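Local structure of beta-galacturonidase (Eisenbergiella tayi, 6NCW) at residues L16-I26 with T49-R60; D131-R140 with H278-A287. The protein hydrolyses beta-galacturonides as a glycoside hydrolase family 2 enzyme and may also act on beta-glucuronides. One frame throughout, in Å; residues are numbered along the deposited sequence.

Interaction 1: L16-I26 with T49-R60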
loop_
_atom_site.group_PDB
_atom_site.type_symbol
_atom_site.label_atom_id
_atom_site.label_comp_id
_atom_site.label_asym_id
_atom_site.label_seq_id
_atom_site.Cartn_x
_atom_site.Cartn_y
_atom_site.Cartn_z
ATOM N N LEU A 16 15.722 31.591 -21.065
ATOM C CA LEU A 16 15.435 32.155 -19.753
ATOM C C LEU A 16 14.884 31.131 -18.761
ATOM O O LEU A 16 14.863 31.401 -17.545
ATOM C CB LEU A 16 14.449 33.307 -19.901
ATOM C CG LEU A 16 15.055 34.492 -20.674
ATOM C CD1 LEU A 16 14.163 35.699 -20.513
ATOM C CD2 LEU A 16 16.455 34.780 -20.167
ATOM N N SER A 17 14.398 29.990 -19.240
ATOM C CA SER A 17 13.951 28.917 -18.362
ATOM C C SER A 17 15.148 28.037 -18.005
ATOM O O SER A 17 16.301 28.421 -18.229
ATOM C CB SER A 17 12.838 28.111 -19.023
ATOM O OG SER A 17 13.188 27.793 -20.353
ATOM N N SER A 18 14.880 26.827 -17.509
ATOM C CA SER A 18 15.902 25.985 -16.891
ATOM C C SER A 18 16.663 26.780 -15.830
ATOM O O SER A 18 17.887 26.796 -15.792
ATOM C CB SER A 18 16.860 25.398 -17.933
ATOM O OG SER A 18 16.195 24.535 -18.848
ATOM N N ALA A 19 15.915 27.424 -14.942
ATOM C CA ALA A 19 16.484 28.373 -13.994
ATOM C C ALA A 19 15.477 28.589 -12.879
ATOM O O ALA A 19 14.303 28.234 -13.000
ATOM C CB ALA A 19 16.833 29.713 -14.674
ATOM N N LEU A 20 15.944 29.191 -11.790
ATOM C CA LEU A 20 15.059 29.638 -10.728
ATOM C C LEU A 20 14.621 31.075 -11.011
ATOM O O LEU A 20 15.456 31.933 -11.315
ATOM C CB LEU A 20 15.760 29.534 -9.367
ATOM C CG LEU A 20 16.358 28.175 -8.980
ATOM C CD1 LEU A 20 16.841 28.183 -7.544
ATOM C CD2 LEU A 20 15.338 27.051 -9.183
ATOM N N TRP A 21 13.312 31.323 -10.940
ATOM C CA TRP A 21 12.745 32.663 -10.948
ATOM C C TRP A 21 12.166 32.962 -9.572
ATOM O O TRP A 21 11.946 32.061 -8.761
ATOM C CB TRP A 21 11.622 32.823 -11.979
ATOM C CG TRP A 21 11.948 32.603 -13.429
ATOM C CD1 TRP A 21 12.917 31.791 -13.965
ATOM C CD2 TRP A 21 11.277 33.215 -14.536
ATOM N NE1 TRP A 21 12.882 31.864 -15.351
ATOM C CE2 TRP A 21 11.883 32.734 -15.718
ATOM C CE3 TRP A 21 10.209 34.126 -14.641
ATOM C CZ2 TRP A 21 11.458 33.124 -16.979
ATOM C CZ3 TRP A 21 9.788 34.510 -15.896
ATOM C CH2 TRP A 21 10.408 34.004 -17.051
ATOM N N ASN A 22 11.894 34.237 -9.320
ATOM C CA ASN A 22 11.221 34.610 -8.084
ATOM C C ASN A 22 9.726 34.427 -8.257
ATOM O O ASN A 22 9.163 34.830 -9.277
ATOM C CB ASN A 22 11.529 36.058 -7.706
ATOM C CG ASN A 22 12.905 36.213 -7.120
ATOM O OD1 ASN A 22 13.419 35.308 -6.463
ATOM N ND2 ASN A 22 13.510 37.358 -7.348
ATOM N N PHE A 23 9.088 33.837 -7.236
ATOM C CA PHE A 23 7.698 33.417 -7.283
ATOM C C PHE A 23 6.965 33.850 -6.023
ATOM O O PHE A 23 7.472 33.693 -4.912
ATOM C CB PHE A 23 7.598 31.882 -7.433
ATOM C CG PHE A 23 6.185 31.334 -7.325
ATOM C CD1 PHE A 23 5.712 30.800 -6.128
ATOM C CD2 PHE A 23 5.347 31.322 -8.431
ATOM C CE1 PHE A 23 4.415 30.276 -6.035
ATOM C CE2 PHE A 23 4.053 30.806 -8.346
ATOM C CZ PHE A 23 3.586 30.276 -7.148
ATOM N N HIS A 24 5.753 34.371 -6.207
ATOM C CA HIS A 24 4.841 34.587 -5.097
ATOM C C HIS A 24 3.414 34.621 -5.641
ATOM O O HIS A 24 3.187 35.052 -6.775
ATOM C CB HIS A 24 5.188 35.870 -4.314
ATOM C CG HIS A 24 5.089 37.129 -5.109
ATOM N ND1 HIS A 24 3.910 37.829 -5.250
ATOM C CD2 HIS A 24 6.029 37.832 -5.784
ATOM C CE1 HIS A 24 4.126 38.904 -5.985
ATOM N NE2 HIS A 24 5.402 38.926 -6.325
ATOM N N THR A 25 2.466 34.099 -4.845
ATOM C CA THR A 25 1.051 34.230 -5.166
ATOM C C THR A 25 0.604 35.684 -4.976
ATOM O O THR A 25 1.211 36.447 -4.220
ATOM C CB THR A 25 0.190 33.316 -4.281
ATOM O OG1 THR A 25 0.341 33.694 -2.905
ATOM C CG2 THR A 25 0.573 31.848 -4.456
ATOM N N ILE A 26 -0.478 36.067 -5.657
ATOM C CA ILE A 26 -1.041 37.403 -5.488
ATOM C C ILE A 26 -2.543 37.316 -5.268
ATOM O O ILE A 26 -3.190 36.319 -5.589
ATOM C CB ILE A 26 -0.729 38.333 -6.676
ATOM C CG1 ILE A 26 -1.280 37.764 -7.972
ATOM C CG2 ILE A 26 0.764 38.549 -6.807
ATOM C CD1 ILE A 26 -0.847 38.575 -9.199
ATOM N N THR A 49 2.120 25.714 -2.233
ATOM C CA THR A 49 1.045 25.987 -3.172
ATOM C C THR A 49 0.490 24.694 -3.788
ATOM O O THR A 49 -0.144 24.733 -4.840
ATOM C CB THR A 49 1.535 26.973 -4.239
ATOM O OG1 THR A 49 2.848 26.613 -4.676
ATOM C CG2 THR A 49 1.630 28.396 -3.665
ATOM N N VAL A 50 0.670 23.550 -3.123
ATOM C CA VAL A 50 0.098 22.289 -3.619
ATOM C C VAL A 50 -1.400 22.394 -3.930
ATOM O O VAL A 50 -1.890 21.734 -4.853
ATOM C CB VAL A 50 0.388 21.151 -2.624
ATOM C CG1 VAL A 50 1.891 20.921 -2.521
ATOM C CG2 VAL A 50 -0.224 21.460 -1.230
ATOM N N SER A 51 -2.141 23.250 -3.221
ATOM C CA SER A 51 -3.578 23.424 -3.458
ATOM C C SER A 51 -3.966 24.813 -3.981
ATOM O O SER A 51 -5.147 25.161 -3.941
ATOM C CB SER A 51 -4.372 23.154 -2.182
ATOM O OG SER A 51 -4.247 21.805 -1.768
ATOM N N TYR A 52 -3.026 25.610 -4.488
ATOM C CA TYR A 52 -3.335 27.003 -4.814
ATOM C C TYR A 52 -3.975 27.138 -6.202
ATOM O O TYR A 52 -3.384 26.742 -7.218
ATOM C CB TYR A 52 -2.075 27.864 -4.736
ATOM C CG TYR A 52 -2.352 29.309 -5.049
ATOM C CD1 TYR A 52 -3.047 30.104 -4.144
ATOM C CD2 TYR A 52 -1.947 29.876 -6.245
ATOM C CE1 TYR A 52 -3.325 31.420 -4.410
ATOM C CE2 TYR A 52 -2.234 31.212 -6.525
ATOM C CZ TYR A 52 -2.927 31.970 -5.598
ATOM O OH TYR A 52 -3.222 33.293 -5.842
ATOM N N ARG A 53 -5.165 27.738 -6.250
ATOM C CA ARG A 53 -5.794 28.145 -7.506
ATOM C C ARG A 53 -6.021 29.651 -7.473
ATOM O O ARG A 53 -6.642 30.167 -6.536
ATOM C CB ARG A 53 -7.122 27.416 -7.761
ATOM C CG ARG A 53 -7.686 27.808 -9.125
ATOM C CD ARG A 53 -8.517 26.755 -9.807
ATOM N NE ARG A 53 -8.095 25.371 -9.543
ATOM C CZ ARG A 53 -7.405 24.602 -10.387
ATOM N NH1 ARG A 53 -7.008 25.064 -11.566
ATOM N NH2 ARG A 53 -7.114 23.356 -10.047
ATOM N N GLY A 54 -5.510 30.345 -8.481
ATOM C CA GLY A 54 -5.498 31.800 -8.470
ATOM C C GLY A 54 -4.411 32.325 -9.392
ATOM O O GLY A 54 -3.946 31.620 -10.280
ATOM N N GLN A 55 -4.023 33.575 -9.150
ATOM C CA GLN A 55 -2.907 34.223 -9.829
ATOM C C GLN A 55 -1.626 34.110 -9.017
ATOM O O GLN A 55 -1.645 34.115 -7.783
ATOM C CB GLN A 55 -3.175 35.716 -10.046
ATOM C CG GLN A 55 -4.414 36.060 -10.844
ATOM C CD GLN A 55 -4.614 37.558 -10.895
ATOM O OE1 GLN A 55 -4.547 38.227 -9.865
ATOM N NE2 GLN A 55 -4.836 38.097 -12.090
ATOM N N ALA A 56 -0.502 34.081 -9.724
ATOM C CA ALA A 56 0.795 34.158 -9.075
ATOM C C ALA A 56 1.758 34.878 -10.010
ATOM O O ALA A 56 1.522 34.966 -11.213
ATOM C CB ALA A 56 1.315 32.771 -8.703
ATOM N N SER A 57 2.843 35.409 -9.452
ATOM C CA SER A 57 3.817 36.160 -10.240
ATOM C C SER A 57 5.156 35.433 -10.297
ATOM O O SER A 57 5.689 35.018 -9.262
ATOM C CB SER A 57 4.012 37.572 -9.679
ATOM O OG SER A 57 5.367 37.971 -9.802
ATOM N N TYR A 58 5.705 35.311 -11.506
ATOM C CA TYR A 58 7.072 34.855 -11.743
ATOM C C TYR A 58 7.903 36.007 -12.295
ATOM O O TYR A 58 7.464 36.704 -13.213
ATOM C CB TYR A 58 7.118 33.707 -12.763
ATOM C CG TYR A 58 6.541 32.376 -12.317
ATOM C CD1 TYR A 58 7.384 31.317 -11.966
ATOM C CD2 TYR A 58 5.162 32.158 -12.294
ATOM C CE1 TYR A 58 6.869 30.084 -11.580
ATOM C CE2 TYR A 58 4.641 30.921 -11.902
ATOM C CZ TYR A 58 5.499 29.893 -11.548
ATOM O OH TYR A 58 4.999 28.665 -11.150
ATOM N N SER A 59 9.118 36.187 -11.779
ATOM C CA SER A 59 9.948 37.269 -12.285
ATOM C C SER A 59 11.422 36.891 -12.246
ATOM O O SER A 59 11.857 36.067 -11.434
ATOM C CB SER A 59 9.699 38.564 -11.498
ATOM O OG SER A 59 9.659 38.310 -10.100
ATOM N N ARG A 60 12.177 37.504 -13.150
ATOM C CA ARG A 60 13.632 37.419 -13.203
ATOM C C ARG A 60 14.131 38.618 -14.003
ATOM O O ARG A 60 13.342 39.439 -14.473
ATOM C CB ARG A 60 14.098 36.114 -13.848
ATOM C CG ARG A 60 13.677 35.956 -15.303
ATOM C CD ARG A 60 14.562 34.898 -15.995
ATOM N NE ARG A 60 15.929 35.392 -16.168
ATOM C CZ ARG A 60 16.994 34.635 -16.438
ATOM N NH1 ARG A 60 16.880 33.316 -16.571
ATOM N NH2 ARG A 60 18.187 35.203 -16.567
HETATM O O HOH W 1 7.645 37.158 -8.861
#

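Interaction 2: D131-R140 with H278-A287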
loop_
_atom_site.group_PDB
_atom_site.type_symbol
_atom_site.label_atom_id
_atom_site.label_comp_id
_atom_site.label_asym_id
_atom_site.label_seq_id
_atom_site.Cartn_x
_atom_site.Cartn_y
_atom_site.Cartn_z
ATOM N N ASP A 131 -11.810 16.165 -15.987
ATOM C CA ASP A 131 -11.173 14.879 -15.684
ATOM C C ASP A 131 -9.663 14.892 -15.945
ATOM O O ASP A 131 -9.086 13.917 -16.444
ATOM C CB ASP A 131 -11.874 13.780 -16.491
ATOM C CG ASP A 131 -11.546 12.357 -15.986
ATOM O OD1 ASP A 131 -11.535 11.408 -16.783
ATOM O OD2 ASP A 131 -11.299 12.175 -14.789
ATOM N N TYR A 132 -9.015 16.007 -15.620
ATOM C CA TYR A 132 -7.572 16.193 -15.617
ATOM C C TYR A 132 -7.328 17.559 -14.983
ATOM O O TYR A 132 -8.242 18.388 -14.898
ATOM C CB TYR A 132 -6.956 16.122 -17.037
ATOM C CG TYR A 132 -7.462 17.206 -17.992
ATOM C CD1 TYR A 132 -8.699 17.065 -18.629
ATOM C CD2 TYR A 132 -6.705 18.361 -18.257
ATOM C CE1 TYR A 132 -9.174 18.034 -19.501
ATOM C CE2 TYR A 132 -7.172 19.337 -19.130
ATOM C CZ TYR A 132 -8.416 19.166 -19.737
ATOM O OH TYR A 132 -8.911 20.106 -20.589
ATOM N N GLN A 133 -6.097 17.796 -14.563
ATOM C CA GLN A 133 -5.785 18.970 -13.753
ATOM C C GLN A 133 -5.372 20.142 -14.640
ATOM O O GLN A 133 -4.640 19.960 -15.619
ATOM C CB GLN A 133 -4.670 18.645 -12.751
ATOM C CG GLN A 133 -4.208 19.839 -11.876
ATOM C CD GLN A 133 -5.306 20.359 -10.949
ATOM O OE1 GLN A 133 -6.232 21.049 -11.375
ATOM N NE2 GLN A 133 -5.206 20.015 -9.680
ATOM N N SER A 134 -5.864 21.345 -14.307
ATOM C CA SER A 134 -5.379 22.600 -14.911
ATOM C C SER A 134 -4.373 23.205 -13.946
ATOM O O SER A 134 -4.762 23.823 -12.953
ATOM C CB SER A 134 -6.518 23.586 -15.171
ATOM O OG SER A 134 -7.316 23.153 -16.256
ATOM N N TYR A 135 -3.078 23.037 -14.237
ATOM C CA TYR A 135 -2.035 23.474 -13.324
ATOM C C TYR A 135 -1.835 24.988 -13.439
ATOM O O TYR A 135 -2.440 25.657 -14.265
ATOM C CB TYR A 135 -0.730 22.714 -13.595
ATOM C CG TYR A 135 -0.788 21.220 -13.238
ATOM C CD1 TYR A 135 -1.124 20.249 -14.190
ATOM C CD2 TYR A 135 -0.539 20.791 -11.935
ATOM C CE1 TYR A 135 -1.191 18.872 -13.834
ATOM C CE2 TYR A 135 -0.587 19.450 -11.582
ATOM C CZ TYR A 135 -0.922 18.496 -12.528
ATOM O OH TYR A 135 -0.978 17.174 -12.128
ATOM N N GLY A 136 -1.007 25.533 -12.565
ATOM C CA GLY A 136 -0.601 26.931 -12.651
ATOM C C GLY A 136 0.907 27.006 -12.775
ATOM O O GLY A 136 1.627 26.270 -12.096
ATOM N N GLY A 137 1.378 27.890 -13.651
ATOM C CA GLY A 137 2.799 28.154 -13.701
ATOM C C GLY A 137 3.364 28.260 -15.097
ATOM O O GLY A 137 2.640 28.153 -16.093
ATOM N N ILE A 138 4.669 28.496 -15.173
ATOM C CA ILE A 138 5.382 28.530 -16.446
ATOM C C ILE A 138 5.828 27.094 -16.684
ATOM O O ILE A 138 6.932 26.690 -16.300
ATOM C CB ILE A 138 6.556 29.510 -16.426
ATOM C CG1 ILE A 138 6.110 30.880 -15.879
ATOM C CG2 ILE A 138 7.155 29.632 -17.811
ATOM C CD1 ILE A 138 7.196 31.966 -15.969
ATOM N N SER A 139 4.964 26.321 -17.342
ATOM C CA SER A 139 5.091 24.872 -17.412
ATOM C C SER A 139 5.951 24.370 -18.572
ATOM O O SER A 139 6.276 23.170 -18.600
ATOM C CB SER A 139 3.690 24.244 -17.486
ATOM O OG SER A 139 2.838 24.991 -18.343
ATOM N N ARG A 140 6.294 25.227 -19.540
ATOM C CA ARG A 140 7.266 24.912 -20.590
ATOM C C ARG A 140 8.228 26.098 -20.717
ATOM O O ARG A 140 8.092 27.103 -20.018
ATOM C CB ARG A 140 6.574 24.577 -21.925
ATOM C CG ARG A 140 5.617 23.390 -21.847
ATOM C CD ARG A 140 4.921 23.133 -23.167
ATOM N NE ARG A 140 3.831 22.172 -22.995
ATOM C CZ ARG A 140 2.839 21.993 -23.863
ATOM N NH1 ARG A 140 2.797 22.709 -24.983
ATOM N NH2 ARG A 140 1.879 21.106 -23.604
ATOM N N HIS A 278 -1.668 11.659 -21.017
ATOM C CA HIS A 278 -1.684 13.016 -20.474
ATOM C C HIS A 278 -0.273 13.480 -20.132
ATOM O O HIS A 278 0.582 12.690 -19.721
ATOM C CB HIS A 278 -2.539 13.076 -19.192
ATOM C CG HIS A 278 -3.980 13.397 -19.439
ATOM N ND1 HIS A 278 -4.395 14.630 -19.898
ATOM C CD2 HIS A 278 -5.098 12.640 -19.323
ATOM C CE1 HIS A 278 -5.708 14.621 -20.043
ATOM N NE2 HIS A 278 -6.160 13.431 -19.683
ATOM N N GLU A 279 -0.048 14.783 -20.249
ATOM C CA GLU A 279 1.118 15.415 -19.632
ATOM C C GLU A 279 0.828 15.566 -18.136
ATOM O O GLU A 279 0.341 16.603 -17.672
ATOM C CB GLU A 279 1.423 16.761 -20.288
ATOM C CG GLU A 279 1.865 16.643 -21.772
ATOM C CD GLU A 279 2.323 17.991 -22.386
ATOM O OE1 GLU A 279 3.166 17.986 -23.325
ATOM O OE2 GLU A 279 1.820 19.045 -21.938
ATOM N N ASP A 280 1.099 14.510 -17.365
ATOM C CA ASP A 280 0.858 14.575 -15.928
ATOM C C ASP A 280 1.849 13.679 -15.194
ATOM O O ASP A 280 2.200 12.598 -15.678
ATOM C CB ASP A 280 -0.579 14.175 -15.603
ATOM C CG ASP A 280 -0.989 14.557 -14.179
ATOM O OD1 ASP A 280 -0.945 13.670 -13.296
ATOM O OD2 ASP A 280 -1.344 15.746 -13.947
ATOM N N HIS A 281 2.298 14.132 -14.023
ATOM C CA HIS A 281 3.298 13.385 -13.266
ATOM C C HIS A 281 3.227 13.883 -11.834
ATOM O O HIS A 281 3.015 15.087 -11.623
ATOM C CB HIS A 281 4.701 13.591 -13.851
ATOM C CG HIS A 281 5.788 12.825 -13.164
ATOM N ND1 HIS A 281 6.225 13.124 -11.891
ATOM C CD2 HIS A 281 6.561 11.798 -13.596
ATOM C CE1 HIS A 281 7.213 12.310 -11.564
ATOM N NE2 HIS A 281 7.425 11.486 -12.574
ATOM N N PRO A 282 3.391 13.007 -10.840
ATOM C CA PRO A 282 3.162 13.409 -9.443
ATOM C C PRO A 282 4.161 14.409 -8.902
ATOM O O PRO A 282 3.829 15.104 -7.938
ATOM C CB PRO A 282 3.235 12.089 -8.668
ATOM C CG PRO A 282 3.687 11.067 -9.627
ATOM C CD PRO A 282 3.410 11.549 -11.011
ATOM N N GLN A 283 5.368 14.501 -9.462
ATOM C CA GLN A 283 6.343 15.483 -9.004
ATOM C C GLN A 283 6.437 16.692 -9.912
ATOM O O GLN A 283 6.876 17.754 -9.462
ATOM C CB GLN A 283 7.750 14.887 -8.914
ATOM C CG GLN A 283 8.000 13.869 -7.822
ATOM C CD GLN A 283 9.439 13.400 -7.885
ATOM O OE1 GLN A 283 9.755 12.464 -8.603
ATOM N NE2 GLN A 283 10.334 14.108 -7.195
ATOM N N PHE A 284 6.087 16.551 -11.184
ATOM C CA PHE A 284 6.352 17.592 -12.167
ATOM C C PHE A 284 5.085 18.219 -12.724
ATOM O O PHE A 284 5.185 19.138 -13.542
ATOM C CB PHE A 284 7.232 17.027 -13.299
ATOM C CG PHE A 284 8.457 16.319 -12.789
ATOM C CD1 PHE A 284 9.369 17.005 -11.994
ATOM C CD2 PHE A 284 8.677 14.967 -13.060
ATOM C CE1 PHE A 284 10.501 16.362 -11.478
ATOM C CE2 PHE A 284 9.794 14.318 -12.563
ATOM C CZ PHE A 284 10.711 15.019 -11.763
ATOM N N GLY A 285 3.900 17.779 -12.277
ATOM C CA GLY A 285 2.680 18.392 -12.778
ATOM C C GLY A 285 2.570 18.118 -14.266
ATOM O O GLY A 285 2.682 16.976 -14.715
ATOM N N CYS A 286 2.390 19.164 -15.070
ATOM C CA CYS A 286 2.469 18.981 -16.512
ATOM C C CYS A 286 3.786 19.482 -17.067
ATOM O O CYS A 286 3.942 19.570 -18.286
ATOM C CB CYS A 286 1.296 19.659 -17.225
ATOM S SG CYS A 286 1.232 21.512 -17.146
ATOM N N ALA A 287 4.737 19.809 -16.196
ATOM C CA ALA A 287 6.048 20.290 -16.624
ATOM C C ALA A 287 7.066 19.152 -16.521
ATOM O O ALA A 287 7.989 19.156 -15.692
ATOM C CB ALA A 287 6.464 21.498 -15.789
HETATM O O HOH W 2 -9.025 13.336 -19.261
HETATM O O HOH W 3 -3.722 16.493 -15.563
HETATM O O HOH W 4 1.392 16.719 -10.007
HETATM O O HOH W 5 2.881 21.020 -20.400
#

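Interaction 1: L16-I26 with T49-R60
Ser57 N donates to His24 O across two antiparallel strands, 19-26 and 55-60, over 2.7 Å, and His24 N returns a bond to Ser57 O. Asn22 and Ser59 form the next hydrogen-bonded pair, bound in both directions. Beside it a water donates to Asn22 O and also hydrogen-bonds to Ser57 OG and Ser59 OG, tying the two serines together; Glu113 on strand 109-117 holds Ser57 OG as well. Where the chain enters strand 19-26, Leu16 O accepts twice, from Arg60 NH1 at 2.9 Å and from Trp21 NE1 at 3.0 Å, the donors arriving from opposite faces of its plane. At the other end the Tyr52 hydroxyl donates to Gln55 O at 2.6 Å, an oxygen that also accepts from Ile26 N.

Arg60 lays CG and CD over the indole face through chi1 (63°) and an extended chi2, with CD 3.7 Å from the centroid of the Trp21 five-membered ring, a CH-pi contact. The bend at chi3 then turns the guanidinium so that NH1 meets Leu16 O. This group stands almost perpendicular to the indole, with Leu16 CD2 over one guanidinium face. On the side of the sheet that carries Phe23 and Tyr58, Phe23 extends with CG anti to its backbone N (chi1 173°). Its CD2 lies over the Tyr58 ring, 3.4 Å from Tyr58 CZ, while the ring planes are inclined at 58°; its CE2 packs against Ala56 CB, 3.4 Å away. Nearer the start of 49-60, the methyl CG2 of Thr25 sits squarely over the Tyr52 ring, 3.5 Å from the ring centroid.

These are neighbouring inner strands of a six-stranded antiparallel sheet, flanked by strands 35-39 and 109-117, consistent with the N-terminal beta-sandwich of family 2 glycosidases.

Interaction 2: D131-R140 with H278-A287
Arg140 and Glu279 supply the charged link between these two loops. Arg140 NH2 meets Glu279 OE2 at 2.7 Å on the syn side of the carboxylate, and the guanidinium and carboxylate planes are nearly perpendicular (88°), so one nitrogen rather than a flat pair makes the salt bridge. The arginine chain runs extended from CG to NE to get there. A water accepts from Arg140 NE and donates to Glu279 OE2 and Cys286 O, closing the bridge, while Asp316 N holds Glu279 OE1.

A second direct hydrogen bond runs from the Tyr135 hydroxyl to Asp280 OD2, which lies in the plane of the ring; the modelled 2.3 Å is implausibly short and its exact value doubtful. Each partner of this bond also has a water: one donates to Asp280 OD2 and accepts from Gln133 N, another donates to Tyr135 OH and to His281 O. A further water links Asp131 O with His278 NE2, and His278 ND1 is hydrogen-bonded to Tyr313 OH.

Packing centres on the Tyr135 ring. A type II' turn with Gly285 and Cys286 at its centre lays backbone atoms, Gly285 CA and Cys286 N, over one face, and Gln133 CG covers the opposite face. Cys286 CB adds a contact 3.9 Å from Tyr135 CD1, and its sulfur, oblique to the ring, touches Ser139 CB at 3.7 Å. Farther along, His278 CE1 packs 3.6 Å from Tyr132 CB, their rings near parallel but barely overlapping.

The 278-287 loop follows strand 268-276 of the TIM barrel and leads to helix 290-302. Asp131, salt-bridged to Arg525 and hydrogen-bonded to Asn530, belongs to the galacturonate-binding site, so this contact docks a loop of the beta-sandwich beside the barrel's sugar pocket.

Overall arrangement
Interactions 1 and 2 come in series along the chain, the first closing before the second opens, and their centres lie about 14 Å apart on the same side of the chain's centre. Interaction 1 pairs strands within one antiparallel sheet; interaction 2 carries the loop between strands 109-117 and 142-147 across to the TIM barrel. They meet directly: Arg53 probably hydrogen-bonds through NH2 to Gln133 OE1 and through NH1 to Ser134 O, and Trp21 and Tyr58 pack on Ile138 and Gly137. Residues of interaction 1 thus pack on the 133-138 part of the loop that also carries Asp131 of the galacturonate site. Both contacts also touch a second subunit.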